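Local coordinates for protein acetamidase (Bacillus halodurans, PDB 2II1) that probably hydrolyses carbon-nitrogen bonds of linear amides other than peptide bonds, and binds calcium ions, at residues D40-E45 against Q87-A92; G72-I77 against F215-L220; D116-S121 against H184-D189; G154-K159 against M227-A232. All coordinates share one frame; numbering follows the deposited sequence.

Interaction 1 (D40-E45 against Q87-A92); sequences DQITNE and QGVMTA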
loop_
_atom_site.group_PDB
_atom_site.type_symbol
_atom_site.label_atom_id
_atom_site.label_comp_id
_atom_site.label_asym_id
_atom_site.label_seq_id
_atom_site.Cartn_x
_atom_site.Cartn_y
_atom_site.Cartn_z
ATOM N N ASP A 40 7.899 -16.032 23.877
ATOM C CA ASP A 40 9.300 -15.942 24.319
ATOM C C ASP A 40 10.074 -17.300 24.230
ATOM O O ASP A 40 11.103 -17.521 24.914
ATOM C CB ASP A 40 9.355 -15.300 25.728
ATOM C CG ASP A 40 8.636 -13.930 25.803
ATOM O OD1 ASP A 40 8.583 -13.176 24.803
ATOM O OD2 ASP A 40 8.124 -13.590 26.890
ATOM N N GLN A 41 9.583 -18.193 23.360
ATOM C CA GLN A 41 10.127 -19.545 23.233
ATOM C C GLN A 41 11.445 -19.616 22.477
ATOM O O GLN A 41 12.252 -20.514 22.727
ATOM C CB GLN A 41 9.121 -20.463 22.552
ATOM C CG GLN A 41 7.926 -20.761 23.428
ATOM C CD GLN A 41 6.983 -21.725 22.781
ATOM O OE1 GLN A 41 7.241 -22.917 22.780
ATOM N NE2 GLN A 41 5.899 -21.216 22.205
ATOM N N ILE A 42 11.654 -18.695 21.538
ATOM C CA ILE A 42 12.882 -18.653 20.768
ATOM C C ILE A 42 13.851 -17.647 21.397
ATOM O O ILE A 42 13.605 -16.443 21.390
ATOM C CB ILE A 42 12.603 -18.310 19.288
ATOM C CG1 ILE A 42 11.418 -19.149 18.771
ATOM C CG2 ILE A 42 13.851 -18.549 18.442
ATOM C CD1 ILE A 42 11.246 -19.181 17.271
ATOM N N THR A 43 14.946 -18.167 21.952
ATOM C CA THR A 43 15.988 -17.355 22.599
ATOM C C THR A 43 17.382 -17.507 21.959
ATOM O O THR A 43 18.342 -16.862 22.386
ATOM C CB THR A 43 16.130 -17.809 24.047
ATOM O OG1 THR A 43 16.493 -19.191 24.043
ATOM C CG2 THR A 43 14.806 -17.633 24.815
ATOM N N ASN A 44 17.478 -18.353 20.939
ATOM C CA ASN A 44 18.747 -18.786 20.359
ATOM C C ASN A 44 18.590 -19.057 18.851
ATOM O O ASN A 44 17.567 -19.581 18.427
ATOM C CB ASN A 44 19.252 -20.013 21.139
ATOM C CG ASN A 44 19.810 -21.108 20.254
ATOM O OD1 ASN A 44 19.123 -22.088 19.970
ATOM N ND2 ASN A 44 21.072 -20.965 19.834
ATOM N N GLU A 45 19.605 -18.709 18.053
ATOM C CA GLU A 45 19.496 -18.720 16.575
ATOM C C GLU A 45 19.564 -20.125 15.910
ATOM O O GLU A 45 19.301 -20.270 14.711
ATOM C CB GLU A 45 20.556 -17.793 15.966
ATOM C CG GLU A 45 20.336 -16.287 16.226
ATOM C CD GLU A 45 21.243 -15.393 15.370
ATOM O OE1 GLU A 45 22.311 -15.884 14.940
ATOM O OE2 GLU A 45 20.914 -14.204 15.125
ATOM N N GLN A 87 16.069 -7.324 22.737
ATOM C CA GLN A 87 16.368 -8.196 21.618
ATOM C C GLN A 87 15.116 -8.754 20.959
ATOM O O GLN A 87 14.247 -9.326 21.619
ATOM C CB GLN A 87 17.315 -9.311 22.071
ATOM C CG GLN A 87 17.379 -10.529 21.176
ATOM C CD GLN A 87 18.192 -11.650 21.808
ATOM O OE1 GLN A 87 17.635 -12.553 22.441
ATOM N NE2 GLN A 87 19.512 -11.583 21.661
ATOM N N GLY A 88 15.040 -8.567 19.647
ATOM C CA GLY A 88 13.978 -9.119 18.830
ATOM C C GLY A 88 14.378 -10.392 18.108
ATOM O O GLY A 88 15.512 -10.834 18.212
ATOM N N VAL A 89 13.436 -10.971 17.370
ATOM C CA VAL A 89 13.610 -12.275 16.700
ATOM C C VAL A 89 12.774 -12.323 15.392
ATOM O O VAL A 89 11.624 -11.831 15.322
ATOM C CB VAL A 89 13.215 -13.492 17.620
ATOM C CG1 VAL A 89 13.428 -14.824 16.917
ATOM C CG2 VAL A 89 13.996 -13.489 18.934
HETATM N N MSE A 90 13.393 -12.873 14.351
HETATM C CA MSE A 90 12.711 -13.183 13.114
HETATM C C MSE A 90 12.985 -14.635 12.718
HETATM O O MSE A 90 14.067 -15.189 12.992
HETATM C CB MSE A 90 13.165 -12.264 11.970
HETATM C CG MSE A 90 12.847 -10.788 12.158
HETATM SE SE MSE A 90 13.180 -9.724 10.527
HETATM C CE MSE A 90 11.555 -10.158 9.652
ATOM N N THR A 91 11.979 -15.209 12.057
ATOM C CA THR A 91 12.015 -16.541 11.508
ATOM C C THR A 91 11.641 -16.535 9.996
ATOM O O THR A 91 10.579 -16.029 9.605
ATOM C CB THR A 91 11.043 -17.488 12.288
ATOM O OG1 THR A 91 9.689 -17.128 12.011
ATOM C CG2 THR A 91 11.285 -17.421 13.778
ATOM N N ALA A 92 12.540 -17.078 9.168
ATOM C CA ALA A 92 12.257 -17.403 7.763
ATOM C C ALA A 92 12.002 -18.910 7.649
ATOM O O ALA A 92 12.892 -19.694 7.978
ATOM C CB ALA A 92 13.435 -16.997 6.862
#
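Ile42 lays both branches of its side chain against strand 87-92, crossing Val89 and Thr91 at a slant. Its CG2 branch meets Val89 CG1 at 4.0 Å, while the longer arm runs further along the strand until CD1 touches Thr91 CG2 at 3.9 Å. The split follows from chi1 of -46°, which sets CG2 anti to the backbone N and puts CG1 anti to the carbonyl carbon, beside that N. The second methyl of Val89, CG2, rests 3.9 Å from the carbonyl O of Ile42, which brings one backbone carbonyl of the loop into the packing. This buried half, packed mostly through methyl groups, contrasts with the neighbouring end, where Thr43 and Gln87 are exposed: there the nearest approach is 4.4 Å, from Thr43 O to Gln87 OE1, two oxygens that offer each other no proton. Met90, pointing the opposite way, packs on Met263 of the second subunit. The strand pairs with 107-114, and Ile42 also touches Thr108 there. The arrangement is that of a loop folded over one face of a small antiparallel sheet, close to a metal site, since Val89 shares backbone bonds with the calcium ligand Glu198.

Interaction 2 (G72-I77 against F215-L220); sequences GDMLEI and FPLPAL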
loop_
_atom_site.group_PDB
_atom_site.type_symbol
_atom_site.label_atom_id
_atom_site.label_comp_id
_atom_site.label_asym_id
_atom_site.label_seq_id
_atom_site.Cartn_x
_atom_site.Cartn_y
_atom_site.Cartn_z
ATOM N N GLY A 72 -22.621 -2.289 20.896
ATOM C CA GLY A 72 -22.900 -1.139 20.009
ATOM C C GLY A 72 -21.991 0.078 20.166
ATOM O O GLY A 72 -21.923 0.912 19.268
ATOM N N ASP A 73 -21.296 0.178 21.299
ATOM C CA ASP A 73 -20.303 1.233 21.551
ATOM C C ASP A 73 -19.040 0.899 20.745
ATOM O O ASP A 73 -18.954 -0.136 20.094
ATOM C CB ASP A 73 -19.945 1.338 23.058
ATOM C CG ASP A 73 -21.138 1.754 23.949
ATOM O OD1 ASP A 73 -22.255 1.961 23.444
ATOM O OD2 ASP A 73 -20.967 1.854 25.184
HETATM N N MSE A 74 -18.079 1.802 20.793
HETATM C CA MSE A 74 -16.736 1.519 20.341
HETATM C C MSE A 74 -15.739 1.928 21.400
HETATM O O MSE A 74 -16.063 2.727 22.304
HETATM C CB MSE A 74 -16.438 2.175 18.977
HETATM C CG MSE A 74 -16.841 3.606 18.781
HETATM SE SE MSE A 74 -15.954 4.355 17.158
HETATM C CE MSE A 74 -15.812 6.237 17.766
ATOM N N LEU A 75 -14.546 1.335 21.349
ATOM C CA LEU A 75 -13.468 1.806 22.210
ATOM C C LEU A 75 -12.642 2.773 21.418
ATOM O O LEU A 75 -12.369 2.545 20.224
ATOM C CB LEU A 75 -12.579 0.671 22.687
ATOM C CG LEU A 75 -13.181 -0.315 23.687
ATOM C CD1 LEU A 75 -12.116 -1.304 24.039
ATOM C CD2 LEU A 75 -13.730 0.373 24.948
ATOM N N GLU A 76 -12.260 3.853 22.083
ATOM C CA GLU A 76 -11.290 4.807 21.573
ATOM C C GLU A 76 -9.998 4.632 22.372
ATOM O O GLU A 76 -9.956 4.910 23.559
ATOM C CB GLU A 76 -11.824 6.231 21.699
ATOM C CG GLU A 76 -10.823 7.285 21.280
ATOM C CD GLU A 76 -11.321 8.678 21.527
ATOM O OE1 GLU A 76 -11.266 9.123 22.682
ATOM O OE2 GLU A 76 -11.766 9.323 20.573
ATOM N N ILE A 77 -8.955 4.135 21.724
ATOM C CA ILE A 77 -7.757 3.710 22.437
ATOM C C ILE A 77 -6.538 4.492 21.964
ATOM O O ILE A 77 -6.096 4.364 20.822
ATOM C CB ILE A 77 -7.475 2.215 22.272
ATOM C CG1 ILE A 77 -8.718 1.401 22.669
ATOM C CG2 ILE A 77 -6.212 1.857 23.098
ATOM C CD1 ILE A 77 -8.906 0.081 21.905
ATOM N N PHE A 215 -18.045 5.338 12.634
ATOM C CA PHE A 215 -17.488 4.788 11.388
ATOM C C PHE A 215 -17.328 3.262 11.443
ATOM O O PHE A 215 -17.426 2.655 12.527
ATOM C CB PHE A 215 -16.144 5.462 11.019
ATOM C CG PHE A 215 -15.392 6.034 12.189
ATOM C CD1 PHE A 215 -14.754 5.208 13.096
ATOM C CD2 PHE A 215 -15.303 7.397 12.359
ATOM C CE1 PHE A 215 -14.050 5.744 14.168
ATOM C CE2 PHE A 215 -14.618 7.935 13.413
ATOM C CZ PHE A 215 -13.990 7.103 14.331
ATOM N N PRO A 216 -17.076 2.636 10.280
ATOM C CA PRO A 216 -16.826 1.195 10.256
ATOM C C PRO A 216 -15.489 0.896 10.912
ATOM O O PRO A 216 -14.560 1.691 10.810
ATOM C CB PRO A 216 -16.795 0.860 8.764
ATOM C CG PRO A 216 -17.359 2.054 8.077
ATOM C CD PRO A 216 -16.993 3.205 8.925
ATOM N N LEU A 217 -15.420 -0.231 11.602
ATOM C CA LEU A 217 -14.298 -0.550 12.464
ATOM C C LEU A 217 -13.655 -1.861 11.935
ATOM O O LEU A 217 -14.326 -2.630 11.302
ATOM C CB LEU A 217 -14.827 -0.740 13.892
ATOM C CG LEU A 217 -15.517 0.437 14.558
ATOM C CD1 LEU A 217 -16.055 0.100 15.963
ATOM C CD2 LEU A 217 -14.507 1.524 14.657
ATOM N N PRO A 218 -12.360 -2.125 12.235
ATOM C CA PRO A 218 -11.478 -1.252 12.983
ATOM C C PRO A 218 -11.102 -0.010 12.224
ATOM O O PRO A 218 -11.212 0.040 10.992
ATOM C CB PRO A 218 -10.253 -2.144 13.270
ATOM C CG PRO A 218 -10.765 -3.562 13.072
ATOM C CD PRO A 218 -11.711 -3.418 11.946
ATOM N N ALA A 219 -10.610 0.989 12.951
ATOM C CA ALA A 219 -10.124 2.177 12.306
ATOM C C ALA A 219 -9.066 2.838 13.147
ATOM O O ALA A 219 -8.917 2.576 14.349
ATOM C CB ALA A 219 -11.280 3.149 12.037
ATOM N N LEU A 220 -8.342 3.736 12.524
ATOM C CA LEU A 220 -7.356 4.479 13.258
ATOM C C LEU A 220 -7.165 5.900 12.761
ATOM O O LEU A 220 -7.427 6.221 11.611
ATOM C CB LEU A 220 -6.027 3.670 13.286
ATOM C CG LEU A 220 -5.179 3.471 12.044
ATOM C CD1 LEU A 220 -4.425 4.821 11.848
ATOM C CD2 LEU A 220 -4.197 2.302 12.247
#
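A Met-aromatic contact between Met74 and Phe215 joins the start of strand 74-84 to the loop that leads into strand 219-221. The two strands belong to one large sheet but are not neighbours in it: strand 166-170 runs between them, and its Tyr168 touches Met74, Phe215 and Leu217 alike. Met74, built as selenomethionine, carries the whole contact. Its SE lies 3.8 Å from Phe215 CE1 and 4.7 Å from the centroid of the ring, 45° off the ring normal, an oblique approach nearest CE1. The terminal CE comes within 4.0 Å of Phe215 CZ. Nearer the backbone, Met74 CB abuts Leu217 CD1 at 3.7 Å, and the other methyl, Leu217 CD2, stands 4.0 Å from Met74 SE, so that leucine and phenylalanine flank successive parts of one chain. Both are crossed at about a right angle. With chi1 at 46°, CG of Met74 sits between the backbone N and the carbonyl carbon, and a bend at chi3 then turns CE along the ring. Phe215 also meets Tyr168 and Phe249 edge-to-face, the latter from helix 235-253. Dispersion between the polarisable selenium, the aromatic carbons and the leucine methyls probably supplies most of the cohesion, consistent with a contact that depends on close fit rather than on directed polar bonds.

Interaction 3 (D116-S121 against H184-D189); sequences DDVVYS and HAAMGD. With CA (calcium ion), chain F.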
loop_
_atom_site.group_PDB
_atom_site.type_symbol
_atom_site.label_atom_id
_atom_site.label_comp_id
_atom_site.label_asym_id
_atom_site.label_seq_id
_atom_site.Cartn_x
_atom_site.Cartn_y
_atom_site.Cartn_z
ATOM N N ASP A 116 18.152 3.975 19.396
ATOM C CA ASP A 116 16.927 3.982 18.626
ATOM C C ASP A 116 16.998 3.085 17.380
ATOM O O ASP A 116 16.344 3.401 16.396
ATOM C CB ASP A 116 16.605 5.408 18.197
ATOM N N ASP A 117 17.808 2.014 17.414
ATOM C CA ASP A 117 18.087 1.154 16.231
ATOM C C ASP A 117 17.753 -0.322 16.455
ATOM O O ASP A 117 17.922 -0.830 17.566
ATOM C CB ASP A 117 19.586 1.234 15.841
ATOM C CG ASP A 117 20.035 2.643 15.465
ATOM O OD1 ASP A 117 19.316 3.331 14.710
ATOM O OD2 ASP A 117 21.110 3.073 15.915
ATOM N N VAL A 118 17.284 -1.008 15.410
ATOM C CA VAL A 118 17.277 -2.484 15.360
ATOM C C VAL A 118 18.557 -2.950 14.627
ATOM O O VAL A 118 18.781 -2.638 13.441
ATOM C CB VAL A 118 15.995 -3.069 14.676
ATOM C CG1 VAL A 118 16.061 -4.595 14.586
ATOM C CG2 VAL A 118 14.697 -2.622 15.384
ATOM N N VAL A 119 19.424 -3.670 15.338
ATOM C CA VAL A 119 20.685 -4.090 14.751
ATOM C C VAL A 119 20.495 -5.361 13.891
ATOM O O VAL A 119 20.244 -6.446 14.436
ATOM C CB VAL A 119 21.786 -4.291 15.833
ATOM C CG1 VAL A 119 23.112 -4.739 15.168
ATOM C CG2 VAL A 119 22.021 -2.991 16.604
ATOM N N TYR A 120 20.599 -5.205 12.564
ATOM C CA TYR A 120 20.457 -6.316 11.603
ATOM C C TYR A 120 21.799 -7.030 11.387
ATOM O O TYR A 120 21.883 -8.254 11.412
ATOM C CB TYR A 120 19.890 -5.780 10.269
ATOM C CG TYR A 120 19.687 -6.795 9.146
ATOM C CD1 TYR A 120 20.767 -7.253 8.366
ATOM C CD2 TYR A 120 18.410 -7.256 8.819
ATOM C CE1 TYR A 120 20.568 -8.184 7.309
ATOM C CE2 TYR A 120 18.206 -8.177 7.789
ATOM C CZ TYR A 120 19.288 -8.645 7.041
ATOM O OH TYR A 120 19.065 -9.531 6.010
ATOM N N SER A 121 22.839 -6.241 11.169
ATOM C CA SER A 121 24.196 -6.730 11.000
ATOM C C SER A 121 25.161 -5.576 11.296
ATOM O O SER A 121 24.731 -4.443 11.606
ATOM C CB SER A 121 24.423 -7.243 9.582
ATOM O OG SER A 121 24.239 -6.192 8.652
ATOM N N HIS A 184 6.245 -5.358 17.719
ATOM C CA HIS A 184 7.379 -5.411 16.794
ATOM C C HIS A 184 8.228 -4.188 16.985
ATOM O O HIS A 184 7.726 -3.109 17.288
ATOM C CB HIS A 184 6.968 -5.463 15.332
ATOM C CG HIS A 184 6.074 -6.615 15.007
ATOM N ND1 HIS A 184 5.032 -6.522 14.108
ATOM C CD2 HIS A 184 6.046 -7.879 15.484
ATOM C CE1 HIS A 184 4.414 -7.689 14.032
ATOM N NE2 HIS A 184 5.002 -8.527 14.867
ATOM N N ALA A 185 9.520 -4.392 16.784
ATOM C CA ALA A 185 10.511 -3.347 16.863
ATOM C C ALA A 185 10.651 -2.693 15.476
ATOM O O ALA A 185 11.104 -1.547 15.341
ATOM C CB ALA A 185 11.822 -3.959 17.347
ATOM N N ALA A 186 10.241 -3.429 14.443
ATOM C CA ALA A 186 10.225 -2.933 13.097
ATOM C C ALA A 186 9.397 -3.866 12.261
ATOM O O ALA A 186 9.333 -5.069 12.553
ATOM C CB ALA A 186 11.635 -2.866 12.546
HETATM N N MSE A 187 8.778 -3.314 11.212
HETATM C CA MSE A 187 7.962 -4.084 10.260
HETATM C C MSE A 187 7.510 -3.135 9.155
HETATM O O MSE A 187 7.130 -1.999 9.415
HETATM C CB MSE A 187 6.712 -4.660 10.924
HETATM C CG MSE A 187 6.069 -5.810 10.150
HETATM SE SE MSE A 187 4.169 -5.946 10.542
HETATM C CE MSE A 187 3.443 -4.497 9.428
ATOM N N GLY A 188 7.539 -3.626 7.924
ATOM C CA GLY A 188 7.062 -2.877 6.772
ATOM C C GLY A 188 5.709 -3.361 6.299
ATOM O O GLY A 188 5.306 -4.482 6.596
ATOM N N ASP A 189 4.993 -2.500 5.583
ATOM C CA ASP A 189 3.711 -2.873 5.000
ATOM C C ASP A 189 3.852 -4.212 4.260
ATOM O O ASP A 189 4.794 -4.442 3.472
ATOM C CB ASP A 189 3.187 -1.787 4.053
ATOM C CG ASP A 189 2.505 -0.636 4.783
ATOM O OD1 ASP A 189 2.199 -0.756 6.010
ATOM O OD2 ASP A 189 2.269 0.388 4.115
HETATM CA CA CA F . 4.510 -10.576 15.167
HETATM O O HOH W 1 3.558 -10.933 13.479
#
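Val118 and Ala185 bring the two backbones nearest, with CA atoms 7.0 Å apart, a short strand at 117-119 facing a stretch of irregular chain. Val118 directs its side chain at that stretch, and one methyl does the work: CG2 meets Ala185 CB at 3.7 Å and Ala186 CB at 4.2 Å. The same methyl is 3.8 Å from Ala185 O, so it nests among two small side chains and the carbonyl between them. Its place is set by chi1 of 177°, which gives CG1 the position anti to the backbone N and leaves CG2 beside that N, anti to the carbonyl carbon. Strand 117-119 is an inner member of an antiparallel sheet of four strands, lying between 107-114 and 125-127; just past it, Tyr120 and Ser121 both face Leu124 in a classic beta bulge. Tyr120 OH is hydrogen-bonded to Glu260 O of the second subunit, and Ala186 packs on Gly267 of that subunit. One residue before Ala185, the chemistry changes. The imidazole of His184 binds a calcium ion through NE2 at 2.1 Å, with Asp182, Glu198 and a water as further ligands.

Interaction 4 (G154-K159 against M227-A232); sequences GNLDTK and MTIASA. With CA (calcium ion), chain E.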
loop_
_atom_site.group_PDB
_atom_site.type_symbol
_atom_site.label_atom_id
_atom_site.label_comp_id
_atom_site.label_asym_id
_atom_site.label_seq_id
_atom_site.Cartn_x
_atom_site.Cartn_y
_atom_site.Cartn_z
ATOM N N GLY A 154 -7.798 -8.142 16.234
ATOM C CA GLY A 154 -6.947 -9.318 16.214
ATOM C C GLY A 154 -5.634 -9.067 15.476
ATOM O O GLY A 154 -5.067 -7.975 15.582
ATOM N N ASN A 155 -5.199 -10.050 14.684
ATOM C CA ASN A 155 -3.882 -10.060 14.039
ATOM C C ASN A 155 -3.828 -9.147 12.793
ATOM O O ASN A 155 -3.809 -9.609 11.643
ATOM C CB ASN A 155 -3.506 -11.489 13.707
ATOM C CG ASN A 155 -2.035 -11.679 13.531
ATOM O OD1 ASN A 155 -1.217 -10.778 13.806
ATOM N ND2 ASN A 155 -1.672 -12.847 13.042
ATOM N N LEU A 156 -3.851 -7.839 13.063
ATOM C CA LEU A 156 -3.982 -6.802 12.019
ATOM C C LEU A 156 -2.642 -6.485 11.367
ATOM O O LEU A 156 -2.609 -6.029 10.220
ATOM C CB LEU A 156 -4.569 -5.495 12.624
ATOM C CG LEU A 156 -6.036 -5.487 13.088
ATOM C CD1 LEU A 156 -6.486 -4.188 13.738
ATOM C CD2 LEU A 156 -6.995 -5.799 11.938
ATOM N N ASP A 157 -1.549 -6.705 12.114
ATOM C CA ASP A 157 -0.205 -6.313 11.692
ATOM C C ASP A 157 -0.165 -5.022 10.865
ATOM O O ASP A 157 0.297 -4.995 9.720
ATOM C CB ASP A 157 0.506 -7.494 11.015
ATOM C CG ASP A 157 0.763 -8.634 11.981
ATOM O OD1 ASP A 157 0.955 -8.361 13.190
ATOM O OD2 ASP A 157 0.781 -9.800 11.550
ATOM N N THR A 158 -0.635 -3.945 11.498
ATOM C CA THR A 158 -0.748 -2.622 10.890
ATOM C C THR A 158 0.267 -1.726 11.574
ATOM O O THR A 158 0.196 -1.486 12.793
ATOM C CB THR A 158 -2.231 -2.109 11.015
ATOM O OG1 THR A 158 -3.069 -2.940 10.210
ATOM C CG2 THR A 158 -2.419 -0.666 10.576
ATOM N N LYS A 159 1.231 -1.239 10.793
ATOM C CA LYS A 159 2.369 -0.503 11.329
ATOM C C LYS A 159 2.017 0.894 11.826
ATOM O O LYS A 159 2.795 1.519 12.555
ATOM C CB LYS A 159 3.549 -0.469 10.317
ATOM C CG LYS A 159 3.458 0.584 9.207
ATOM C CD LYS A 159 4.696 0.584 8.323
ATOM C CE LYS A 159 4.555 1.622 7.225
ATOM N NZ LYS A 159 5.751 1.768 6.344
HETATM N N MSE A 227 -7.764 6.376 9.012
HETATM C CA MSE A 227 -7.783 5.184 8.163
HETATM C C MSE A 227 -8.801 4.184 8.574
HETATM O O MSE A 227 -8.930 3.882 9.752
HETATM C CB MSE A 227 -6.444 4.465 8.228
HETATM C CG MSE A 227 -5.288 5.395 8.196
HETATM SE SE MSE A 227 -3.653 4.367 8.131
HETATM C CE MSE A 227 -2.488 5.882 8.602
ATOM N N THR A 228 -9.469 3.629 7.569
ATOM C CA THR A 228 -10.350 2.490 7.727
ATOM C C THR A 228 -9.596 1.183 7.414
ATOM O O THR A 228 -8.851 1.089 6.451
ATOM C CB THR A 228 -11.655 2.637 6.888
ATOM O OG1 THR A 228 -11.353 2.889 5.507
ATOM C CG2 THR A 228 -12.511 3.804 7.457
ATOM N N ILE A 229 -9.789 0.200 8.274
ATOM C CA ILE A 229 -9.162 -1.119 8.175
ATOM C C ILE A 229 -10.188 -2.244 7.859
ATOM O O ILE A 229 -11.283 -2.331 8.462
ATOM C CB ILE A 229 -8.429 -1.446 9.493
ATOM C CG1 ILE A 229 -7.390 -0.374 9.799
ATOM C CG2 ILE A 229 -7.717 -2.777 9.382
ATOM C CD1 ILE A 229 -6.861 -0.417 11.197
ATOM N N ALA A 230 -9.825 -3.126 6.933
ATOM C CA ALA A 230 -10.631 -4.303 6.668
ATOM C C ALA A 230 -9.768 -5.530 6.430
ATOM O O ALA A 230 -8.657 -5.436 5.900
ATOM C CB ALA A 230 -11.588 -4.067 5.488
ATOM N N SER A 231 -10.296 -6.688 6.836
ATOM C CA SER A 231 -9.658 -7.974 6.581
ATOM C C SER A 231 -10.566 -8.938 5.830
ATOM O O SER A 231 -11.778 -9.005 6.101
ATOM C CB SER A 231 -9.228 -8.635 7.895
ATOM O OG SER A 231 -8.342 -7.773 8.564
ATOM N N ALA A 232 -9.948 -9.710 4.940
ATOM C CA ALA A 232 -10.652 -10.657 4.102
ATOM C C ALA A 232 -9.758 -11.821 3.711
ATOM O O ALA A 232 -8.568 -11.839 3.988
ATOM C CB ALA A 232 -11.187 -9.936 2.876
HETATM CA CA CA E . 1.124 -10.743 13.750
HETATM O O HOH W 2 1.064 -12.528 12.233
HETATM O O HOH W 1 3.558 -10.933 13.479
#
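Thr158 OG1 lies 3.1 Å from the carbonyl O of Leu156 and pairs with Ser274 OG, its proton not settled between them, while its CG2 methyl faces strand 227-232 and approaches Ile229 CD1 at 4.5 Å. A firmer apolar touch comes from Leu156, whose CD2 lies 4.0 Å from Ile229 CG2 where the two side chains cross obliquely. Leu156 CD2 also sits 4.1 Å from Ser231 OG, a hydroxyl whose polar partner is Thr282 on strand 281-288. Chi1 of -58° sets Ile229 CG2, which meets Leu156, anti to its backbone N, while CD1 ends the other branch near Thr158. Asn155, at the centre of an inverse gamma turn, takes no part in this packing; its OD1 binds a calcium ion at 2.3 Å, and Asp157 clasps the same ion with both oxygens, OD1 at 2.5 Å and OD2 at 2.4 Å. Asn278 ND2 donates to Asp157 OD2 from the second shell, and Asn155 ND2 donates to one of two metal-bound waters. With Asp182 completing the protein ligands and shared with a second calcium ion, the metal-binding turn of a binuclear calcium site rests on the sheet through Leu156 and Thr158.

Overall arrangement
All four contacts are carried by apolar side chains, yet their settings differ. Interaction 4 lies deepest, its centre about 6 Å from that of the chain, and interaction 2 follows at about 13 Å; they adjoin, because strands 219-221 and 225-232 are neighbours in one sheet and Leu220 packs on Thr158. Interactions 1 and 3 sit further out, serve the same four-stranded sheet and touch the second subunit, which interaction 4 also reaches through Lys159; only interaction 1 has exposed residues among those that meet. Interaction 2 is the one with an aromatic partner. Interactions 3 and 4 include ligands of neighbouring calcium ions and share one water, whereas interaction 1 merely borders that site.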